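Local structure of internalin (Listeria monocytogenes serotype 4b, 4FMZ) at residues T171-L176 / S193-L198; N187-I192 / N209-I214; T215-M220 / S237-L242. The protein probably acts as a leucine-rich-repeat surface protein in bacterial adhesion to and invasion of host cells. One frame throughout, in Å; residues are numbered along the deposited sequence.

Contact 1: T171-L176 / S193-L198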
loop_
_atom_site.group_PDB
_atom_site.type_symbol
_atom_site.label_atom_id
_atom_site.label_comp_id
_atom_site.label_asym_id
_atom_site.label_seq_id
_atom_site.Cartn_x
_atom_site.Cartn_y
_atom_site.Cartn_z
ATOM N N THR A 171 9.931 11.532 8.140
ATOM C CA THR A 171 9.514 12.597 9.074
ATOM C C THR A 171 8.192 13.277 8.624
ATOM O O THR A 171 7.320 13.421 9.478
ATOM C CB THR A 171 10.628 13.655 9.318
ATOM O OG1 THR A 171 11.811 13.000 9.772
ATOM C CG2 THR A 171 10.241 14.691 10.364
ATOM N N PRO A 172 7.956 13.616 7.325
ATOM C CA PRO A 172 6.656 14.230 6.968
ATOM C C PRO A 172 5.441 13.349 7.287
ATOM O O PRO A 172 4.366 13.895 7.540
ATOM C CB PRO A 172 6.772 14.451 5.456
ATOM C CG PRO A 172 8.242 14.515 5.201
ATOM C CD PRO A 172 8.837 13.523 6.139
ATOM N N ILE A 173 5.604 12.000 7.269
ATOM C CA ILE A 173 4.509 11.042 7.522
ATOM C C ILE A 173 4.093 11.087 9.014
ATOM O O ILE A 173 2.951 10.744 9.331
ATOM C CB ILE A 173 4.874 9.600 7.059
ATOM C CG1 ILE A 173 5.227 9.582 5.554
ATOM C CG2 ILE A 173 3.731 8.599 7.354
ATOM C CD1 ILE A 173 5.802 8.249 5.077
ATOM N N ALA A 174 4.992 11.536 9.913
ATOM C CA ALA A 174 4.686 11.648 11.347
ATOM C C ALA A 174 3.457 12.543 11.604
ATOM O O ALA A 174 2.720 12.304 12.562
ATOM C CB ALA A 174 5.885 12.187 12.110
ATOM N N ASN A 175 3.218 13.539 10.724
ATOM C CA ASN A 175 2.096 14.480 10.849
ATOM C C ASN A 175 0.741 13.870 10.516
ATOM O O ASN A 175 -0.303 14.442 10.856
ATOM C CB ASN A 175 2.315 15.678 9.917
ATOM C CG ASN A 175 3.379 16.648 10.337
ATOM O OD1 ASN A 175 4.123 16.439 11.298
ATOM N ND2 ASN A 175 3.441 17.766 9.636
ATOM N N LEU A 176 0.747 12.741 9.825
ATOM C CA LEU A 176 -0.475 12.120 9.325
ATOM C C LEU A 176 -1.016 11.122 10.347
ATOM O O LEU A 176 -1.129 9.932 10.063
ATOM C CB LEU A 176 -0.171 11.465 7.946
ATOM C CG LEU A 176 0.767 12.286 7.013
ATOM C CD1 LEU A 176 0.994 11.592 5.686
ATOM C CD2 LEU A 176 0.249 13.725 6.789
ATOM N N SER A 193 11.709 6.072 13.531
ATOM C CA SER A 193 11.419 6.734 14.815
ATOM C C SER A 193 10.336 7.853 14.708
ATOM O O SER A 193 9.502 7.869 15.607
ATOM C CB SER A 193 12.682 7.274 15.485
ATOM O OG SER A 193 13.339 8.247 14.689
ATOM N N PRO A 194 10.202 8.698 13.640
ATOM C CA PRO A 194 9.092 9.674 13.618
ATOM C C PRO A 194 7.696 9.041 13.555
ATOM O O PRO A 194 6.721 9.704 13.894
ATOM C CB PRO A 194 9.339 10.468 12.330
ATOM C CG PRO A 194 10.765 10.248 12.002
ATOM C CD PRO A 194 11.044 8.856 12.432
ATOM N N LEU A 195 7.593 7.765 13.160
ATOM C CA LEU A 195 6.307 7.086 13.021
ATOM C C LEU A 195 5.654 6.724 14.373
ATOM O O LEU A 195 4.523 6.239 14.378
ATOM C CB LEU A 195 6.422 5.842 12.105
ATOM C CG LEU A 195 6.908 6.103 10.655
ATOM C CD1 LEU A 195 6.663 4.890 9.783
ATOM C CD2 LEU A 195 6.221 7.362 10.010
ATOM N N ALA A 196 6.315 7.057 15.505
ATOM C CA ALA A 196 5.796 6.863 16.862
ATOM C C ALA A 196 4.507 7.688 17.088
ATOM O O ALA A 196 3.735 7.381 17.988
ATOM C CB ALA A 196 6.862 7.241 17.886
ATOM N N SER A 197 4.250 8.690 16.238
ATOM C CA SER A 197 3.049 9.536 16.323
ATOM C C SER A 197 1.810 8.882 15.666
ATOM O O SER A 197 0.695 9.376 15.851
ATOM C CB SER A 197 3.319 10.878 15.656
ATOM O OG SER A 197 3.670 10.648 14.302
ATOM N N LEU A 198 1.993 7.772 14.920
ATOM C CA LEU A 198 0.895 7.112 14.191
ATOM C C LEU A 198 0.115 6.153 15.110
ATOM O O LEU A 198 0.069 4.944 14.879
ATOM C CB LEU A 198 1.412 6.403 12.914
ATOM C CG LEU A 198 2.189 7.293 11.915
ATOM C CD1 LEU A 198 2.535 6.534 10.659
ATOM C CD2 LEU A 198 1.410 8.593 11.546
#
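The ring of Pro194 meets segment 171-176 through CB and CG, while the flat carbonyl of Ala174 is approached in its own plane by Ser197. Pro194 CG lies 3.7 Å from Thr171 OG1, the two side chains crossing at about a right angle, although the threonine hydroxyl is engaged by Asp169. Beside it Ala174 CB comes 3.9 Å from Pro194 CB and 3.2 Å from Pro194 O, a fit that suits a lone methyl group. Ser197 OG donates to a lone pair of Ala174 O at 2.6 Å, with a C=O...OG angle of 115°. The serine's chi1 of 59° tucks OG between its own N and carbonyl carbon and turns it to the neighbouring turn.

On the inner side the groups are branched and apolar. Ile173 CG2 rests 3.8 Å from Leu195 CD2 and 4.1 Å from Leu198 CD1, and Leu198 CD2 packs on Leu176 O at 3.2 Å. The two segments are matching turns in the loops that follow strands 159-161 and 181-183. Ile173 reaches Leu160 and Leu182 of those strands, and Leu195 and Leu198 also cover Leu182, joining the turns to the strand side of the solenoid.

Contact 2: N187-I192 / N209-I214. With EDO (1,2-ethanediol), chain E.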
loop_
_atom_site.group_PDB
_atom_site.type_symbol
_atom_site.label_atom_id
_atom_site.label_comp_id
_atom_site.label_asym_id
_atom_site.label_seq_id
_atom_site.Cartn_x
_atom_site.Cartn_y
_atom_site.Cartn_z
ATOM N N ASN A 187 11.746 0.720 0.035
ATOM C CA ASN A 187 12.286 2.066 -0.117
ATOM C C ASN A 187 13.753 2.028 0.342
ATOM O O ASN A 187 14.396 0.994 0.152
ATOM C CB ASN A 187 11.412 3.073 0.635
ATOM C CG ASN A 187 10.056 3.246 -0.021
ATOM O OD1 ASN A 187 9.951 3.466 -1.229
ATOM N ND2 ASN A 187 8.982 3.139 0.749
ATOM N N GLN A 188 14.283 3.115 0.934
ATOM C CA GLN A 188 15.660 3.173 1.457
ATOM C C GLN A 188 15.603 3.647 2.927
ATOM O O GLN A 188 16.452 4.421 3.374
ATOM C CB GLN A 188 16.526 4.121 0.581
ATOM C CG GLN A 188 16.593 3.773 -0.917
ATOM C CD GLN A 188 17.238 2.433 -1.205
ATOM O OE1 GLN A 188 18.291 2.083 -0.655
ATOM N NE2 GLN A 188 16.628 1.654 -2.093
ATOM N N ILE A 189 14.586 3.172 3.675
ATOM C CA ILE A 189 14.319 3.618 5.037
ATOM C C ILE A 189 15.198 2.878 6.059
ATOM O O ILE A 189 15.152 1.656 6.183
ATOM C CB ILE A 189 12.804 3.513 5.389
ATOM C CG1 ILE A 189 11.933 4.307 4.387
ATOM C CG2 ILE A 189 12.528 4.010 6.809
ATOM C CD1 ILE A 189 10.500 3.817 4.289
ATOM N N GLU A 190 15.967 3.660 6.817
ATOM C CA GLU A 190 16.837 3.177 7.897
ATOM C C GLU A 190 16.190 3.399 9.262
ATOM O O GLU A 190 16.345 2.573 10.162
ATOM C CB GLU A 190 18.187 3.928 7.875
ATOM C CG GLU A 190 19.093 3.630 6.696
ATOM C CD GLU A 190 20.315 4.529 6.611
ATOM O OE1 GLU A 190 20.947 4.784 7.662
ATOM O OE2 GLU A 190 20.654 4.967 5.488
ATOM N N ASP A 191 15.481 4.543 9.399
ATOM C CA ASP A 191 14.911 5.067 10.636
ATOM C C ASP A 191 13.407 5.390 10.540
ATOM O O ASP A 191 12.992 6.310 9.806
ATOM C CB ASP A 191 15.706 6.337 11.001
ATOM C CG ASP A 191 15.326 7.059 12.278
ATOM O OD1 ASP A 191 14.478 6.541 13.025
ATOM O OD2 ASP A 191 15.906 8.131 12.544
ATOM N N ILE A 192 12.598 4.664 11.344
ATOM C CA ILE A 192 11.144 4.889 11.397
ATOM C C ILE A 192 10.733 5.581 12.728
ATOM O O ILE A 192 9.535 5.725 12.986
ATOM C CB ILE A 192 10.312 3.599 11.149
ATOM C CG1 ILE A 192 10.742 2.417 12.069
ATOM C CG2 ILE A 192 10.296 3.215 9.664
ATOM C CD1 ILE A 192 9.623 1.331 12.286
ATOM N N ASN A 209 13.551 -2.822 3.477
ATOM C CA ASN A 209 14.115 -1.526 3.812
ATOM C C ASN A 209 15.424 -1.818 4.555
ATOM O O ASN A 209 15.984 -2.913 4.382
ATOM C CB ASN A 209 13.112 -0.656 4.611
ATOM C CG ASN A 209 12.072 -0.019 3.732
ATOM O OD1 ASN A 209 12.368 0.893 2.964
ATOM N ND2 ASN A 209 10.839 -0.498 3.796
ATOM N N GLN A 210 15.918 -0.870 5.350
ATOM C CA GLN A 210 17.155 -1.017 6.122
ATOM C C GLN A 210 16.866 -0.681 7.598
ATOM O O GLN A 210 17.713 -0.109 8.288
ATOM C CB GLN A 210 18.249 -0.085 5.537
ATOM C CG GLN A 210 18.720 -0.449 4.124
ATOM C CD GLN A 210 19.365 0.724 3.420
ATOM O OE1 GLN A 210 20.401 1.254 3.841
ATOM N NE2 GLN A 210 18.767 1.161 2.319
ATOM N N ILE A 211 15.654 -1.031 8.072
ATOM C CA ILE A 211 15.176 -0.730 9.422
ATOM C C ILE A 211 15.872 -1.630 10.466
ATOM O O ILE A 211 15.827 -2.863 10.375
ATOM C CB ILE A 211 13.620 -0.825 9.490
ATOM C CG1 ILE A 211 12.955 0.206 8.510
ATOM C CG2 ILE A 211 13.107 -0.585 10.922
ATOM C CD1 ILE A 211 11.506 -0.138 8.082
ATOM N N THR A 212 16.495 -0.998 11.470
ATOM C CA THR A 212 17.195 -1.713 12.546
ATOM C C THR A 212 16.413 -1.703 13.865
ATOM O O THR A 212 16.688 -2.527 14.740
ATOM C CB THR A 212 18.599 -1.096 12.796
ATOM O OG1 THR A 212 18.466 0.295 13.096
ATOM C CG2 THR A 212 19.539 -1.266 11.619
ATOM N N ASP A 213 15.515 -0.720 14.043
ATOM C CA ASP A 213 14.801 -0.503 15.294
ATOM C C ASP A 213 13.300 -0.282 15.073
ATOM O O ASP A 213 12.909 0.629 14.342
ATOM C CB ASP A 213 15.433 0.716 16.000
ATOM C CG ASP A 213 14.893 1.117 17.364
ATOM O OD1 ASP A 213 14.032 0.391 17.906
ATOM O OD2 ASP A 213 15.351 2.146 17.899
ATOM N N ILE A 214 12.464 -1.093 15.759
ATOM C CA ILE A 214 11.012 -0.977 15.669
ATOM C C ILE A 214 10.383 -0.401 16.963
ATOM O O ILE A 214 9.180 -0.562 17.164
ATOM C CB ILE A 214 10.330 -2.303 15.232
ATOM C CG1 ILE A 214 10.744 -3.512 16.114
ATOM C CG2 ILE A 214 10.562 -2.551 13.741
ATOM C CD1 ILE A 214 9.767 -4.698 16.078
HETATM C C1 EDO E . 17.475 -2.066 -0.239
HETATM O O1 EDO E . 17.469 -1.069 -1.253
HETATM C C2 EDO E . 16.343 -1.771 0.769
HETATM O O2 EDO E . 16.551 -0.488 1.341
HETATM O O HOH W 1 16.210 1.762 12.550
HETATM O O HOH W 2 13.812 2.970 13.418
#
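Asn187 and Asn209 hold the asparagine position of two successive leucine-rich repeats, where the chain leaves its short strand and turns, and the amide of Asn209 stitches one repeat to the next. Its OD1 accepts from Asn187 N at 3.0 Å and from Ile189 N at 3.3 Å, the two donors arriving from opposite faces of the amide plane. Asn187 N stands 44° out of that plane, whereas Ile189 N is tilted only 29° and makes the straighter bond, 164° at hydrogen. The other end of the amide is used too, since ND2 donates to Ala206 O and Leu184 O. Asparagine suits the place because one short group can both give and accept for buried backbone.

Just beyond, Gln210 N bonds to Ile189 O at 2.8 Å. On the inner side, Ile189 and Ile211 run side by side, and Ile192 CG2 meets Ile211 CD1 at 3.9 Å, the two chains crossing at about a right angle. Toward solvent the residues are longer and polar: Glu190 lies alongside Gln210, its carboxylate only moderately turned against the amide plane, and forms a salt bridge with Lys168. An ethanediol, probably from the crystallisation liquor, joins the glutamines, taking a bond from Gln210 NE2 on O2 at 2.9 Å and one from Gln188 NE2 on O1 at 3.0 Å. Where the backbones separate, one water links Glu190 O to Thr212 N and another links Ile192 N to Asp213 O.

Asn231 accepts in turn from Ile211 N and, weakly, from Asn209 N. Such a run of asparagines, one per coil with aliphatic residues following, is the hallmark of the leucine-rich-repeat solenoid.

Contact 3: T215-M220 / S237-L242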
loop_
_atom_site.group_PDB
_atom_site.type_symbol
_atom_site.label_atom_id
_atom_site.label_comp_id
_atom_site.label_asym_id
_atom_site.label_seq_id
_atom_site.Cartn_x
_atom_site.Cartn_y
_atom_site.Cartn_z
ATOM N N THR A 215 11.169 0.336 17.789
ATOM C CA THR A 215 10.662 1.003 18.996
ATOM C C THR A 215 9.375 1.847 18.687
ATOM O O THR A 215 8.400 1.668 19.425
ATOM C CB THR A 215 11.762 1.859 19.649
ATOM O OG1 THR A 215 12.767 0.975 20.142
ATOM C CG2 THR A 215 11.256 2.718 20.795
ATOM N N PRO A 216 9.289 2.672 17.594
ATOM C CA PRO A 216 8.053 3.458 17.366
ATOM C C PRO A 216 6.770 2.634 17.215
ATOM O O PRO A 216 5.691 3.162 17.481
ATOM C CB PRO A 216 8.345 4.218 16.068
ATOM C CG PRO A 216 9.468 3.489 15.447
ATOM C CD PRO A 216 10.310 3.040 16.590
ATOM N N VAL A 217 6.880 1.354 16.832
ATOM C CA VAL A 217 5.730 0.463 16.614
ATOM C C VAL A 217 4.982 0.206 17.962
ATOM O O VAL A 217 3.768 -0.004 17.935
ATOM C CB VAL A 217 6.153 -0.848 15.883
ATOM C CG1 VAL A 217 4.971 -1.779 15.663
ATOM C CG2 VAL A 217 6.831 -0.529 14.549
ATOM N N ALA A 218 5.676 0.307 19.115
ATOM C CA ALA A 218 5.053 0.167 20.435
ATOM C C ALA A 218 3.931 1.215 20.642
ATOM O O ALA A 218 2.991 0.953 21.381
ATOM C CB ALA A 218 6.099 0.287 21.542
ATOM N N ASN A 219 4.008 2.371 19.957
ATOM C CA ASN A 219 2.990 3.439 20.032
ATOM C C ASN A 219 1.726 3.094 19.251
ATOM O O ASN A 219 0.660 3.637 19.539
ATOM C CB ASN A 219 3.544 4.751 19.501
ATOM C CG ASN A 219 4.700 5.295 20.291
ATOM O OD1 ASN A 219 4.528 6.021 21.258
ATOM N ND2 ASN A 219 5.904 4.918 19.915
HETATM N N MSE A 220 1.850 2.221 18.235
HETATM C CA MSE A 220 0.740 1.812 17.361
HETATM C C MSE A 220 -0.037 0.701 18.082
HETATM O O MSE A 220 -0.078 -0.429 17.623
HETATM C CB MSE A 220 1.277 1.347 15.993
HETATM C CG MSE A 220 2.196 2.352 15.304
HETATM SE SE MSE A 220 3.006 1.416 13.873
HETATM C CE MSE A 220 4.214 2.895 13.103
ATOM N N SER A 237 10.910 -6.709 21.405
ATOM C CA SER A 237 10.282 -6.207 22.643
ATOM C C SER A 237 9.251 -5.065 22.372
ATOM O O SER A 237 8.199 -5.109 23.016
ATOM C CB SER A 237 11.322 -5.807 23.696
ATOM O OG SER A 237 12.022 -4.606 23.402
ATOM N N PRO A 238 9.408 -4.145 21.367
ATOM C CA PRO A 238 8.346 -3.137 21.121
ATOM C C PRO A 238 6.977 -3.716 20.702
ATOM O O PRO A 238 5.992 -2.996 20.755
ATOM C CB PRO A 238 8.928 -2.288 19.986
ATOM C CG PRO A 238 10.402 -2.441 20.127
ATOM C CD PRO A 238 10.560 -3.894 20.470
ATOM N N LEU A 239 6.902 -5.006 20.313
ATOM C CA LEU A 239 5.640 -5.643 19.908
ATOM C C LEU A 239 4.886 -6.263 21.085
ATOM O O LEU A 239 3.729 -6.641 20.924
ATOM C CB LEU A 239 5.898 -6.771 18.856
ATOM C CG LEU A 239 6.737 -6.446 17.624
ATOM C CD1 LEU A 239 6.901 -7.683 16.745
ATOM C CD2 LEU A 239 6.123 -5.305 16.819
ATOM N N ALA A 240 5.553 -6.400 22.254
ATOM C CA ALA A 240 5.064 -7.108 23.438
ATOM C C ALA A 240 3.655 -6.746 23.919
ATOM O O ALA A 240 2.954 -7.646 24.396
ATOM C CB ALA A 240 6.043 -6.964 24.590
ATOM N N ASN A 241 3.223 -5.482 23.784
ATOM C CA ASN A 241 1.905 -5.065 24.274
ATOM C C ASN A 241 0.890 -4.801 23.163
ATOM O O ASN A 241 -0.200 -4.295 23.446
ATOM C CB ASN A 241 2.035 -3.827 25.170
ATOM C CG ASN A 241 2.998 -4.008 26.315
ATOM O OD1 ASN A 241 3.864 -3.171 26.551
ATOM N ND2 ASN A 241 2.900 -5.119 27.023
ATOM N N LEU A 242 1.204 -5.189 21.920
ATOM C CA LEU A 242 0.279 -4.972 20.808
ATOM C C LEU A 242 -0.757 -6.100 20.823
ATOM O O LEU A 242 -0.712 -7.005 19.998
ATOM C CB LEU A 242 1.032 -4.854 19.464
ATOM C CG LEU A 242 2.130 -3.767 19.367
ATOM C CD1 LEU A 242 2.725 -3.738 17.988
ATOM C CD2 LEU A 242 1.615 -2.381 19.735
#
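Thr215 opens the contact with its backbone: its CA lies 3.6 Å from Pro238 CG, and its side chain crosses the proline at about a right angle. The threonine hydroxyl is taken by Asp213, leaving this end to van der Waals packing. Val217 is buried and supplies the apolar contacts across to the second segment. With chi1 at 180° its CG1 stands opposite the backbone N, and this one methyl touches both Leu242 CD1 at 3.8 Å and Leu239 CD2 at 3.9 Å. A beta-branched side chain suits the spot, since CG2 is left to turn the other way, toward Ile192. Ala218 follows, its CA 3.3 Å from Pro238 O in a bent CA-H...O contact and its CB 4.1 Å from Pro238 CB; a methyl is enough where the turns pass so near. Asn219 works within its own segment, ND2 donating to Pro216 O at 3.0 Å in addition to the bond from Asn219 N, so that the amide ties down the turn. At the end, Leu242 CD2 sits 3.3 Å from Met220 O, while the selenomethionine side chain leads away from this segment.

Proline, alanine and aliphatic residues thus carry most of the interface, without a hydrogen bond between the segments; Asn219 and Thr215 bond within their own repeat, and the two repeats are held here by shape and apolar packing.

Contacts 1 and 3 join the same kind of element, the turns that lead back into the strands, at two places along the solenoid; contact 2 joins the stretches that feed those turns, running on directly into 193-198 and 215-220. All three are partly buried, with aliphatic residues inside and polar ones outside. Contact 2 buries the most surface and is bound by asparagine, backbone and water bridges. Contact 1 has a single serine bond, and contact 3 relies on packing. The turns also form a continuous row: Ala196 of contact 1 abuts Pro216 and Asn219 of contact 3, while Ile192 and Ile214 of contact 2 pack against Pro216 and Pro238.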